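Local coordinates for rhamnose ABC transporter, rhamnose-binding protein (PDB 5BQ3), which probably binds rhamnose or a related sugar as the extracytoplasmic solute-binding component of an ABC transporter, at residues V25-T31 with I56-N62; T140-M144 with D318-F322; I227-A231 with F244-L248; A267-P271 with D328-F332. All coordinates share one frame; numbering follows the deposited sequence.

Contact 1 of 4, residues V25-T31 with I56-N62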
loop_
_atom_site.group_PDB
_atom_site.type_symbol
_atom_site.label_atom_id
_atom_site.label_comp_id
_atom_site.label_asym_id
_atom_site.label_seq_id
_atom_site.Cartn_x
_atom_site.Cartn_y
_atom_site.Cartn_z
ATOM N N VAL A 25 3.674 24.146 -14.559
ATOM C CA VAL A 25 2.307 24.242 -14.046
ATOM C C VAL A 25 2.228 25.352 -12.964
ATOM O O VAL A 25 1.524 25.211 -11.961
ATOM C CB VAL A 25 1.788 22.862 -13.543
ATOM C CG1 VAL A 25 1.476 21.933 -14.712
ATOM C CG2 VAL A 25 2.768 22.203 -12.579
ATOM N N SER A 26 2.930 26.477 -13.215
ATOM C CA SER A 26 3.011 27.651 -12.339
ATOM C C SER A 26 1.663 28.379 -12.193
ATOM O O SER A 26 1.474 29.115 -11.224
ATOM C CB SER A 26 4.070 28.623 -12.854
ATOM O OG SER A 26 3.836 28.995 -14.202
ATOM N N SER A 27 0.735 28.164 -13.146
ATOM C CA SER A 27 -0.600 28.769 -13.179
ATOM C C SER A 27 -1.719 27.727 -12.974
ATOM O O SER A 27 -2.884 28.101 -12.819
ATOM C CB SER A 27 -0.808 29.484 -14.512
ATOM O OG SER A 27 -0.680 28.583 -15.600
ATOM N N GLN A 28 -1.359 26.431 -12.971
ATOM C CA GLN A 28 -2.294 25.309 -12.851
ATOM C C GLN A 28 -2.567 24.927 -11.388
ATOM O O GLN A 28 -1.758 25.222 -10.508
ATOM C CB GLN A 28 -1.770 24.093 -13.632
ATOM C CG GLN A 28 -1.380 24.389 -15.086
ATOM C CD GLN A 28 -2.562 24.463 -16.013
ATOM O OE1 GLN A 28 -3.167 25.522 -16.201
ATOM N NE2 GLN A 28 -2.902 23.346 -16.630
ATOM N N SER A 29 -3.719 24.269 -11.143
ATOM C CA SER A 29 -4.166 23.832 -9.818
ATOM C C SER A 29 -4.200 22.301 -9.675
ATOM O O SER A 29 -4.526 21.593 -10.630
ATOM C CB SER A 29 -5.550 24.398 -9.511
ATOM O OG SER A 29 -6.500 24.033 -10.497
ATOM N N ILE A 30 -3.880 21.803 -8.465
ATOM C CA ILE A 30 -3.873 20.375 -8.123
ATOM C C ILE A 30 -4.769 20.136 -6.893
ATOM O O ILE A 30 -4.751 20.931 -5.950
ATOM C CB ILE A 30 -2.421 19.821 -7.931
ATOM C CG1 ILE A 30 -2.404 18.268 -7.859
ATOM C CG2 ILE A 30 -1.679 20.474 -6.741
ATOM C CD1 ILE A 30 -1.048 17.609 -8.093
ATOM N N THR A 31 -5.562 19.052 -6.922
ATOM C CA THR A 31 -6.453 18.684 -5.820
ATOM C C THR A 31 -6.306 17.192 -5.513
ATOM O O THR A 31 -6.339 16.356 -6.421
ATOM C CB THR A 31 -7.907 19.091 -6.110
ATOM O OG1 THR A 31 -7.959 20.505 -6.299
ATOM C CG2 THR A 31 -8.854 18.718 -4.982
ATOM N N ILE A 56 7.159 21.469 -7.064
ATOM C CA ILE A 56 6.830 21.592 -8.489
ATOM C C ILE A 56 6.506 23.068 -8.806
ATOM O O ILE A 56 7.034 23.622 -9.775
ATOM C CB ILE A 56 5.664 20.622 -8.860
ATOM C CG1 ILE A 56 6.107 19.148 -8.756
ATOM C CG2 ILE A 56 5.114 20.909 -10.252
ATOM C CD1 ILE A 56 4.992 18.143 -8.488
ATOM N N GLY A 57 5.668 23.682 -7.969
ATOM C CA GLY A 57 5.280 25.079 -8.106
ATOM C C GLY A 57 3.871 25.305 -8.609
ATOM O O GLY A 57 3.646 26.226 -9.399
ATOM N N PHE A 58 2.904 24.481 -8.143
ATOM C CA PHE A 58 1.488 24.611 -8.502
ATOM C C PHE A 58 0.912 25.892 -7.901
ATOM O O PHE A 58 1.264 26.247 -6.771
ATOM C CB PHE A 58 0.682 23.392 -8.020
ATOM C CG PHE A 58 0.674 22.196 -8.944
ATOM C CD1 PHE A 58 -0.250 22.105 -9.980
ATOM C CD2 PHE A 58 1.549 21.135 -8.743
ATOM C CE1 PHE A 58 -0.275 20.987 -10.819
ATOM C CE2 PHE A 58 1.522 20.017 -9.583
ATOM C CZ PHE A 58 0.610 19.950 -10.613
ATOM N N ALA A 59 0.041 26.586 -8.657
ATOM C CA ALA A 59 -0.602 27.834 -8.230
ATOM C C ALA A 59 -1.557 27.598 -7.056
ATOM O O ALA A 59 -1.560 28.385 -6.110
ATOM C CB ALA A 59 -1.349 28.465 -9.394
ATOM N N GLU A 60 -2.352 26.510 -7.111
ATOM C CA GLU A 60 -3.308 26.134 -6.064
ATOM C C GLU A 60 -3.153 24.661 -5.704
ATOM O O GLU A 60 -3.121 23.806 -6.592
ATOM C CB GLU A 60 -4.757 26.422 -6.497
ATOM C CG GLU A 60 -5.102 27.896 -6.617
ATOM C CD GLU A 60 -6.049 28.218 -7.756
ATOM O OE1 GLU A 60 -7.236 27.822 -7.678
ATOM O OE2 GLU A 60 -5.606 28.872 -8.726
ATOM N N VAL A 61 -3.023 24.371 -4.400
ATOM C CA VAL A 61 -2.891 23.012 -3.863
ATOM C C VAL A 61 -4.005 22.839 -2.828
ATOM O O VAL A 61 -4.000 23.521 -1.799
ATOM C CB VAL A 61 -1.474 22.712 -3.283
ATOM C CG1 VAL A 61 -1.334 21.241 -2.902
ATOM C CG2 VAL A 61 -0.368 23.118 -4.257
ATOM N N ASN A 62 -4.983 21.964 -3.124
ATOM C CA ASN A 62 -6.136 21.741 -2.252
ATOM C C ASN A 62 -6.341 20.266 -1.906
ATOM O O ASN A 62 -5.889 19.384 -2.634
ATOM C CB ASN A 62 -7.415 22.294 -2.904
ATOM C CG ASN A 62 -7.307 23.722 -3.378
ATOM O OD1 ASN A 62 -7.166 23.990 -4.578
ATOM N ND2 ASN A 62 -7.362 24.668 -2.447
#
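Phe-58 is clamped between Val-25 and Ile-30 at the edge of a beta-alpha-beta unit, where the chain leaves helix 40-56 for strand 60-63, which runs parallel to strand 29-33 in a Rossmann-like lobe. Val-25 presses CG2 onto one face of the ring, 3.7 Å from its centroid and close to the ring normal. On the opposite face lies Ile-30, whose CB stands 3.8 Å from the same centroid. Because CG1 of Ile-30 is anti to the backbone N (chi1 -168°), the two branches part over the ring: CG2 lies near Phe-58 CG, and CD1 reaches round to the far end at CE2 and CZ. An alanine in place of Phe-58 would remove the ring and is likely to open a gap between Val-25 and Ile-30, leaving both without their shared packing surface. Val-25 CG2 also meets Ile-56 CG2 at 3.5 Å, on the last turn of the helix, before Gly-57 breaks it with a positive phi. Further out, Ala-53 and Ala-283, from helices 40-56 and 271-287, pack against Phe-58. The backbone fixes the register: Ile-30 N donates to Glu-60 O at 2.8 Å, and Ile-30 O accepts from Asn-62 N at 3.0 Å, so Ile-30 bonds to the residues flanking Val-61. Gln-28 O takes the N-H of Ala-59 in a more bent bond (138° at the hydrogen), and it also lies at the ring edge, 3.5 Å from Phe-58 CD1.

Contact 2 of 4, residues T140-M144 with D318-F322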
loop_
_atom_site.group_PDB
_atom_site.type_symbol
_atom_site.label_atom_id
_atom_site.label_comp_id
_atom_site.label_asym_id
_atom_site.label_seq_id
_atom_site.Cartn_x
_atom_site.Cartn_y
_atom_site.Cartn_z
ATOM N N THR A 140 9.241 -10.258 -0.710
ATOM C CA THR A 140 9.704 -9.558 0.496
ATOM C C THR A 140 9.383 -10.390 1.736
ATOM O O THR A 140 10.278 -10.620 2.548
ATOM C CB THR A 140 9.087 -8.149 0.567
ATOM O OG1 THR A 140 9.412 -7.446 -0.632
ATOM C CG2 THR A 140 9.565 -7.346 1.781
HETATM N N MSE A 141 8.132 -10.880 1.847
HETATM C CA MSE A 141 7.660 -11.704 2.956
HETATM C C MSE A 141 8.403 -13.041 3.035
HETATM O O MSE A 141 8.879 -13.386 4.116
HETATM C CB MSE A 141 6.158 -11.918 2.863
HETATM C CG MSE A 141 5.397 -10.631 3.143
HETATM SE SE MSE A 141 3.570 -10.918 3.603
HETATM C CE MSE A 141 2.884 -11.481 1.818
ATOM N N LEU A 142 8.573 -13.753 1.897
ATOM C CA LEU A 142 9.324 -15.013 1.846
ATOM C C LEU A 142 10.792 -14.805 2.224
ATOM O O LEU A 142 11.370 -15.676 2.866
ATOM C CB LEU A 142 9.245 -15.650 0.456
ATOM C CG LEU A 142 7.943 -16.336 0.081
ATOM C CD1 LEU A 142 7.861 -16.507 -1.411
ATOM C CD2 LEU A 142 7.796 -17.676 0.780
ATOM N N ASP A 143 11.386 -13.653 1.835
ATOM C CA ASP A 143 12.774 -13.290 2.151
ATOM C C ASP A 143 12.965 -13.106 3.655
ATOM O O ASP A 143 13.966 -13.566 4.188
ATOM C CB ASP A 143 13.193 -12.008 1.410
ATOM C CG ASP A 143 13.804 -12.206 0.032
ATOM O OD1 ASP A 143 13.670 -13.316 -0.525
ATOM O OD2 ASP A 143 14.404 -11.244 -0.494
HETATM N N MSE A 144 12.005 -12.434 4.330
HETATM C CA MSE A 144 12.011 -12.184 5.778
HETATM C C MSE A 144 11.800 -13.488 6.548
HETATM O O MSE A 144 12.463 -13.701 7.562
HETATM C CB MSE A 144 10.937 -11.153 6.167
HETATM C CG MSE A 144 11.191 -9.760 5.576
HETATM SE SE MSE A 144 9.978 -8.371 6.200
HETATM C CE MSE A 144 8.288 -9.086 5.591
ATOM N N ASP A 318 9.938 -1.015 -4.111
ATOM C CA ASP A 318 9.885 -2.275 -3.366
ATOM C C ASP A 318 9.350 -2.024 -1.948
ATOM O O ASP A 318 9.546 -0.919 -1.430
ATOM C CB ASP A 318 11.278 -2.940 -3.311
ATOM C CG ASP A 318 11.870 -3.366 -4.649
ATOM O OD1 ASP A 318 11.094 -3.751 -5.553
ATOM O OD2 ASP A 318 13.113 -3.379 -4.769
ATOM N N PRO A 319 8.667 -3.005 -1.295
ATOM C CA PRO A 319 8.158 -2.757 0.069
ATOM C C PRO A 319 9.256 -2.349 1.056
ATOM O O PRO A 319 10.385 -2.845 0.976
ATOM C CB PRO A 319 7.526 -4.098 0.467
ATOM C CG PRO A 319 7.231 -4.782 -0.811
ATOM C CD PRO A 319 8.316 -4.365 -1.755
ATOM N N VAL A 320 8.925 -1.406 1.956
ATOM C CA VAL A 320 9.840 -0.892 2.980
ATOM C C VAL A 320 9.871 -1.888 4.146
ATOM O O VAL A 320 8.822 -2.233 4.692
ATOM C CB VAL A 320 9.460 0.549 3.444
ATOM C CG1 VAL A 320 10.345 1.020 4.594
ATOM C CG2 VAL A 320 9.526 1.541 2.286
ATOM N N ARG A 321 11.073 -2.358 4.505
ATOM C CA ARG A 321 11.270 -3.291 5.615
ATOM C C ARG A 321 11.516 -2.506 6.897
ATOM O O ARG A 321 12.375 -1.620 6.924
ATOM C CB ARG A 321 12.428 -4.265 5.334
ATOM C CG ARG A 321 12.122 -5.308 4.279
ATOM C CD ARG A 321 13.202 -6.355 4.238
ATOM N NE ARG A 321 13.232 -7.025 2.943
ATOM C CZ ARG A 321 13.948 -8.111 2.677
ATOM N NH1 ARG A 321 14.695 -8.672 3.622
ATOM N NH2 ARG A 321 13.920 -8.650 1.466
ATOM N N PHE A 322 10.748 -2.821 7.951
ATOM C CA PHE A 322 10.848 -2.148 9.244
ATOM C C PHE A 322 11.401 -3.082 10.310
ATOM O O PHE A 322 10.904 -4.195 10.493
ATOM C CB PHE A 322 9.485 -1.590 9.691
ATOM C CG PHE A 322 8.811 -0.652 8.716
ATOM C CD1 PHE A 322 7.962 -1.136 7.730
ATOM C CD2 PHE A 322 9.001 0.722 8.806
ATOM C CE1 PHE A 322 7.333 -0.266 6.836
ATOM C CE2 PHE A 322 8.377 1.589 7.905
ATOM C CZ PHE A 322 7.552 1.089 6.923
#
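Arg-321 reaches from strand 320-322 across to helix 134-149, where it passes Thr-140 and ends beside Asp-143. Its chain is extended from CG to NE and runs antiparallel to the side chains of Thr-140 and Met-144, a selenomethionine. Thr-140 CG2 lies 3.9 Å from Arg-321 NE, and Met-144 CG is 4.2 Å from NH1 of the same arginine, over one face of the guanidinium. At the edge of that group NH2 forms a salt bridge with Asp-143 OD2 at 3.3 Å. The hydrogen bond within it is weak, bent to 135° at the hydrogen, and the carboxylate and guanidinium planes are 68° apart, so the ion pair is single-pronged. The other oxygen, OD1, has its strongest partner in the hydroxyl of Tyr-184 and a second salt bridge to Lys-183, which probably help to fix the carboxylate. A leucine in place of Arg-321 would probably leave Asp-143 OD2 without its cationic mate and Thr-140 CG2 with less to pack against. Thr-140 takes its second neighbour from Pro-319, whose CG is 3.4 Å from OG1. That hydroxyl is beside the backbone N (chi1 -56°) and bonds back to Gln-136 O one turn earlier; its contact with the proline ring carbon is van der Waals. Pro-319 also leans on Val-132. Strand 320-322 is paired antiparallel with strand 266-268, whose Ala-267 touches both Thr-140 and Met-144; helix 165-180 covers the helix through Met-141 and Leu-142.

Contact 3 of 4, residues I227-A231 with F244-L248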
loop_
_atom_site.group_PDB
_atom_site.type_symbol
_atom_site.label_atom_id
_atom_site.label_comp_id
_atom_site.label_asym_id
_atom_site.label_seq_id
_atom_site.Cartn_x
_atom_site.Cartn_y
_atom_site.Cartn_z
ATOM N N ILE A 227 -1.394 -9.228 12.156
ATOM C CA ILE A 227 -0.028 -9.198 12.699
ATOM C C ILE A 227 -0.007 -8.576 14.114
ATOM O O ILE A 227 0.787 -9.011 14.946
ATOM C CB ILE A 227 0.970 -8.498 11.722
ATOM C CG1 ILE A 227 2.434 -8.902 12.020
ATOM C CG2 ILE A 227 0.780 -6.976 11.666
ATOM C CD1 ILE A 227 3.449 -8.602 10.920
ATOM N N ALA A 228 -0.894 -7.596 14.382
ATOM C CA ALA A 228 -1.009 -6.906 15.668
ATOM C C ALA A 228 -1.570 -7.830 16.749
ATOM O O ALA A 228 -1.053 -7.841 17.869
ATOM C CB ALA A 228 -1.887 -5.675 15.524
ATOM N N ALA A 229 -2.615 -8.615 16.404
ATOM C CA ALA A 229 -3.274 -9.560 17.308
ATOM C C ALA A 229 -2.394 -10.786 17.588
ATOM O O ALA A 229 -2.429 -11.308 18.701
ATOM C CB ALA A 229 -4.607 -9.990 16.727
ATOM N N THR A 230 -1.606 -11.239 16.588
ATOM C CA THR A 230 -0.695 -12.382 16.718
ATOM C C THR A 230 0.496 -11.988 17.605
ATOM O O THR A 230 0.941 -12.801 18.415
ATOM C CB THR A 230 -0.254 -12.900 15.338
ATOM O OG1 THR A 230 -1.407 -13.077 14.520
ATOM C CG2 THR A 230 0.485 -14.232 15.417
ATOM N N ALA A 231 0.987 -10.737 17.467
ATOM C CA ALA A 231 2.089 -10.200 18.265
ATOM C C ALA A 231 1.681 -10.081 19.728
ATOM O O ALA A 231 2.489 -10.379 20.607
ATOM C CB ALA A 231 2.518 -8.849 17.728
ATOM N N PHE A 244 8.749 -16.998 15.387
ATOM C CA PHE A 244 8.954 -15.734 14.679
ATOM C C PHE A 244 7.657 -15.222 14.060
ATOM O O PHE A 244 6.820 -16.013 13.638
ATOM C CB PHE A 244 10.025 -15.891 13.585
ATOM C CG PHE A 244 11.416 -16.148 14.104
ATOM C CD1 PHE A 244 12.276 -15.093 14.390
ATOM C CD2 PHE A 244 11.878 -17.446 14.290
ATOM C CE1 PHE A 244 13.566 -15.333 14.876
ATOM C CE2 PHE A 244 13.166 -17.686 14.775
ATOM C CZ PHE A 244 14.001 -16.626 15.064
ATOM N N LEU A 245 7.493 -13.897 14.004
ATOM C CA LEU A 245 6.315 -13.293 13.402
ATOM C C LEU A 245 6.729 -12.187 12.446
ATOM O O LEU A 245 7.445 -11.258 12.818
ATOM C CB LEU A 245 5.313 -12.774 14.454
ATOM C CG LEU A 245 4.092 -12.010 13.910
ATOM C CD1 LEU A 245 3.136 -12.918 13.153
ATOM C CD2 LEU A 245 3.375 -11.299 15.002
ATOM N N THR A 246 6.253 -12.302 11.211
ATOM C CA THR A 246 6.505 -11.341 10.149
ATOM C C THR A 246 5.233 -11.211 9.291
ATOM O O THR A 246 4.240 -11.909 9.524
ATOM C CB THR A 246 7.772 -11.733 9.357
ATOM O OG1 THR A 246 8.104 -10.678 8.460
ATOM C CG2 THR A 246 7.631 -13.043 8.605
ATOM N N GLY A 247 5.274 -10.290 8.340
ATOM C CA GLY A 247 4.166 -10.019 7.438
ATOM C C GLY A 247 4.089 -8.551 7.109
ATOM O O GLY A 247 5.121 -7.903 6.911
ATOM N N LEU A 248 2.861 -8.017 7.065
ATOM C CA LEU A 248 2.611 -6.611 6.760
ATOM C C LEU A 248 1.951 -5.932 7.950
ATOM O O LEU A 248 0.868 -6.342 8.352
ATOM C CB LEU A 248 1.755 -6.465 5.486
ATOM C CG LEU A 248 2.243 -7.210 4.239
ATOM C CD1 LEU A 248 1.135 -7.365 3.252
ATOM C CD2 LEU A 248 3.422 -6.510 3.584
#
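Leu-245 and Ile-227 interlock where helix 224-236 packs along strand 244-247, the second strand of a beta-alpha-beta crossover that starts with its sheet neighbour, strand 218-221. The short axes run nearly antiparallel, 9.2 Å apart. The aliphatic contacts centre on Leu-245, whose CG is anti to its backbone N (chi1 175°), which sends the two methyls up between three helix residues. CD2 lies against Ile-227 CG1 at 3.9 Å and against Ala-231 CB at 3.8 Å. CD1 takes the other branch, meeting Thr-230 CG2 at 3.7 Å. A second group of contacts sets methyls against backbone. Leu-245 CD2 rests beside the helical hydrogen bond from Ala-231 N to Ile-227 O, while Ile-227 CD1 settles over the peptide joining Thr-246 to Gly-247, 3.6 Å from Gly-247 N. Ile-227 CG2 touches Leu-248 O. Gly-247 has a positive phi (145°), and a side chain there would point at the helix, close to Ile-227 CD1. Polar groups bond away from the interface: Thr-230 OG1 turns back to Gly-226 O, and Thr-246 OG1, on the other face of the sheet, bonds to Glu-265 O. That opposite face packs on helix 134-149, so the strand lies between two helical layers. With no hydrogen bond or ion pair crossing it, this contact depends on the fit of aliphatic groups in a buried core.

Contact 4 of 4, residues A267-P271 with D328-F332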
loop_
_atom_site.group_PDB
_atom_site.type_symbol
_atom_site.label_atom_id
_atom_site.label_comp_id
_atom_site.label_asym_id
_atom_site.label_seq_id
_atom_site.Cartn_x
_atom_site.Cartn_y
_atom_site.Cartn_z
ATOM N N ALA A 267 7.189 -5.783 7.027
ATOM C CA ALA A 267 7.240 -4.870 5.897
ATOM C C ALA A 267 5.909 -4.160 5.680
ATOM O O ALA A 267 4.881 -4.585 6.202
ATOM C CB ALA A 267 7.641 -5.620 4.633
ATOM N N LEU A 268 5.956 -3.052 4.926
ATOM C CA LEU A 268 4.826 -2.234 4.490
ATOM C C LEU A 268 5.353 -1.283 3.403
ATOM O O LEU A 268 6.005 -1.756 2.471
ATOM C CB LEU A 268 4.122 -1.495 5.659
ATOM C CG LEU A 268 2.673 -1.037 5.417
ATOM C CD1 LEU A 268 1.682 -2.188 5.522
ATOM C CD2 LEU A 268 2.294 0.052 6.373
ATOM N N TRP A 269 5.074 0.026 3.503
ATOM C CA TRP A 269 5.475 1.050 2.533
ATOM C C TRP A 269 5.347 2.427 3.157
ATOM O O TRP A 269 4.671 2.573 4.174
ATOM C CB TRP A 269 4.610 0.961 1.254
ATOM C CG TRP A 269 3.152 0.726 1.528
ATOM C CD1 TRP A 269 2.220 1.662 1.871
ATOM C CD2 TRP A 269 2.476 -0.539 1.545
ATOM N NE1 TRP A 269 1.004 1.060 2.093
ATOM C CE2 TRP A 269 1.131 -0.292 1.895
ATOM C CE3 TRP A 269 2.877 -1.864 1.290
ATOM C CZ2 TRP A 269 0.184 -1.316 1.999
ATOM C CZ3 TRP A 269 1.939 -2.880 1.395
ATOM C CH2 TRP A 269 0.610 -2.603 1.743
ATOM N N ASP A 270 6.001 3.431 2.565
ATOM C CA ASP A 270 5.913 4.816 3.019
ATOM C C ASP A 270 4.783 5.495 2.224
ATOM O O ASP A 270 4.957 5.707 1.018
ATOM C CB ASP A 270 7.268 5.537 2.837
ATOM C CG ASP A 270 7.414 6.895 3.514
ATOM O OD1 ASP A 270 6.409 7.408 4.061
ATOM O OD2 ASP A 270 8.536 7.450 3.488
ATOM N N PRO A 271 3.608 5.803 2.844
ATOM C CA PRO A 271 2.513 6.427 2.072
ATOM C C PRO A 271 2.851 7.822 1.530
ATOM O O PRO A 271 2.281 8.212 0.512
ATOM C CB PRO A 271 1.343 6.478 3.063
ATOM C CG PRO A 271 1.937 6.325 4.393
ATOM C CD PRO A 271 3.220 5.581 4.252
ATOM N N ASP A 328 11.280 3.860 14.758
ATOM C CA ASP A 328 10.997 5.161 15.379
ATOM C C ASP A 328 11.111 6.345 14.399
ATOM O O ASP A 328 10.935 7.492 14.816
ATOM C CB ASP A 328 11.929 5.390 16.584
ATOM C CG ASP A 328 11.843 4.338 17.674
ATOM O OD1 ASP A 328 10.723 3.844 17.940
ATOM O OD2 ASP A 328 12.887 4.037 18.287
ATOM N N LYS A 329 11.382 6.073 13.110
ATOM C CA LYS A 329 11.522 7.099 12.076
ATOM C C LYS A 329 10.220 7.291 11.267
ATOM O O LYS A 329 10.149 8.216 10.452
ATOM C CB LYS A 329 12.690 6.748 11.134
ATOM C CG LYS A 329 14.063 6.813 11.787
ATOM C CD LYS A 329 15.148 6.294 10.856
ATOM C CE LYS A 329 16.506 6.324 11.510
ATOM N NZ LYS A 329 17.564 5.787 10.614
ATOM N N TYR A 330 9.195 6.436 11.503
ATOM C CA TYR A 330 7.914 6.464 10.782
ATOM C C TYR A 330 6.723 6.560 11.742
ATOM O O TYR A 330 6.687 5.832 12.732
ATOM C CB TYR A 330 7.775 5.209 9.899
ATOM C CG TYR A 330 8.867 5.052 8.862
ATOM C CD1 TYR A 330 8.753 5.636 7.606
ATOM C CD2 TYR A 330 10.016 4.316 9.137
ATOM C CE1 TYR A 330 9.757 5.493 6.647
ATOM C CE2 TYR A 330 11.025 4.163 8.187
ATOM C CZ TYR A 330 10.886 4.744 6.937
ATOM O OH TYR A 330 11.888 4.601 6.006
ATOM N N ASP A 331 5.735 7.435 11.439
ATOM C CA ASP A 331 4.555 7.625 12.293
ATOM C C ASP A 331 3.229 7.443 11.529
ATOM O O ASP A 331 2.616 8.419 11.087
ATOM C CB ASP A 331 4.583 8.999 12.991
ATOM C CG ASP A 331 3.554 9.151 14.098
ATOM O OD1 ASP A 331 3.702 8.482 15.145
ATOM O OD2 ASP A 331 2.612 9.947 13.926
ATOM N N PHE A 332 2.784 6.179 11.407
ATOM C CA PHE A 332 1.526 5.773 10.768
ATOM C C PHE A 332 1.124 4.356 11.213
ATOM O O PHE A 332 2.006 3.588 11.651
ATOM C CB PHE A 332 1.573 5.877 9.225
ATOM C CG PHE A 332 2.803 5.339 8.530
ATOM C CD1 PHE A 332 2.884 4.002 8.162
ATOM C CD2 PHE A 332 3.851 6.182 8.185
ATOM C CE1 PHE A 332 4.005 3.514 7.487
ATOM C CE2 PHE A 332 4.975 5.690 7.519
ATOM C CZ PHE A 332 5.047 4.358 7.179
ATOM O OXT PHE A 332 -0.087 4.038 11.173
HETATM O O HOH W 1 11.141 5.509 3.365
#
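A water molecule joins Tyr-330 to Asp-270: the phenol OH lies 2.9 Å from it, and the water donates a longer bond, 3.3 Å, to Asp-270 OD2. Asp-270 is the N-cap of helix 271-287, in the crossover that takes the chain from strand 266-268 back into the N-terminal lobe of this type I periplasmic-binding fold. Its other oxygen, OD1, makes a weak bond to Ala-272 N, so the carboxylate both caps the helix and faces the C-terminal tail. OD2 also comes to the edge of the Tyr-330 ring, 3.9 Å from CE1, with the carboxylate turned almost square to the ring (88°). Phe-332, the last residue, carries most of the apolar contact. Its CG sits between the backbone N and the carbonyl carbon (chi1 45°), which directs the ring at the crossover rather than along the tail. Leu-268 CD2 meets the ring at its edge, 4.0 Å from Phe-332 CE1. Asp-270 OD1 stands 4.1 Å from Phe-332 CE2, its carboxylate only 18° from the ring plane. Pro-251, Phe-322 and Phe-41 also touch Phe-332, the last with its ring about perpendicular, so the tail's end is wedged among parts of both lobes. Over one face of the phenyl ring lies Pro-271, the residue after the N-cap, in a CH-pi contact: Pro-271 CD is 3.7 Å from the Phe-332 centroid, offset toward the rim.

How the contacts relate
Contact 1 lies alone at the far edge of the N-terminal lobe, in its six-stranded parallel sheet, with its centre 41 Å from that of contact 3 and on the opposite side of the chain's centre. Contacts 2, 3 and 4 cluster, their centres 13 to 16 Å apart. Contact 3 belongs to the four-stranded sheet of the other lobe, and selenomethionine Met-144 of contact 2 packs on its Thr-246. Contacts 2 and 4 share the small antiparallel sheet of strands 266-268 and 320-322, and their segments alternate along the chain. Two interlobe crossovers thus meet the C-terminal tail there, consistent with a hinge between the lobes.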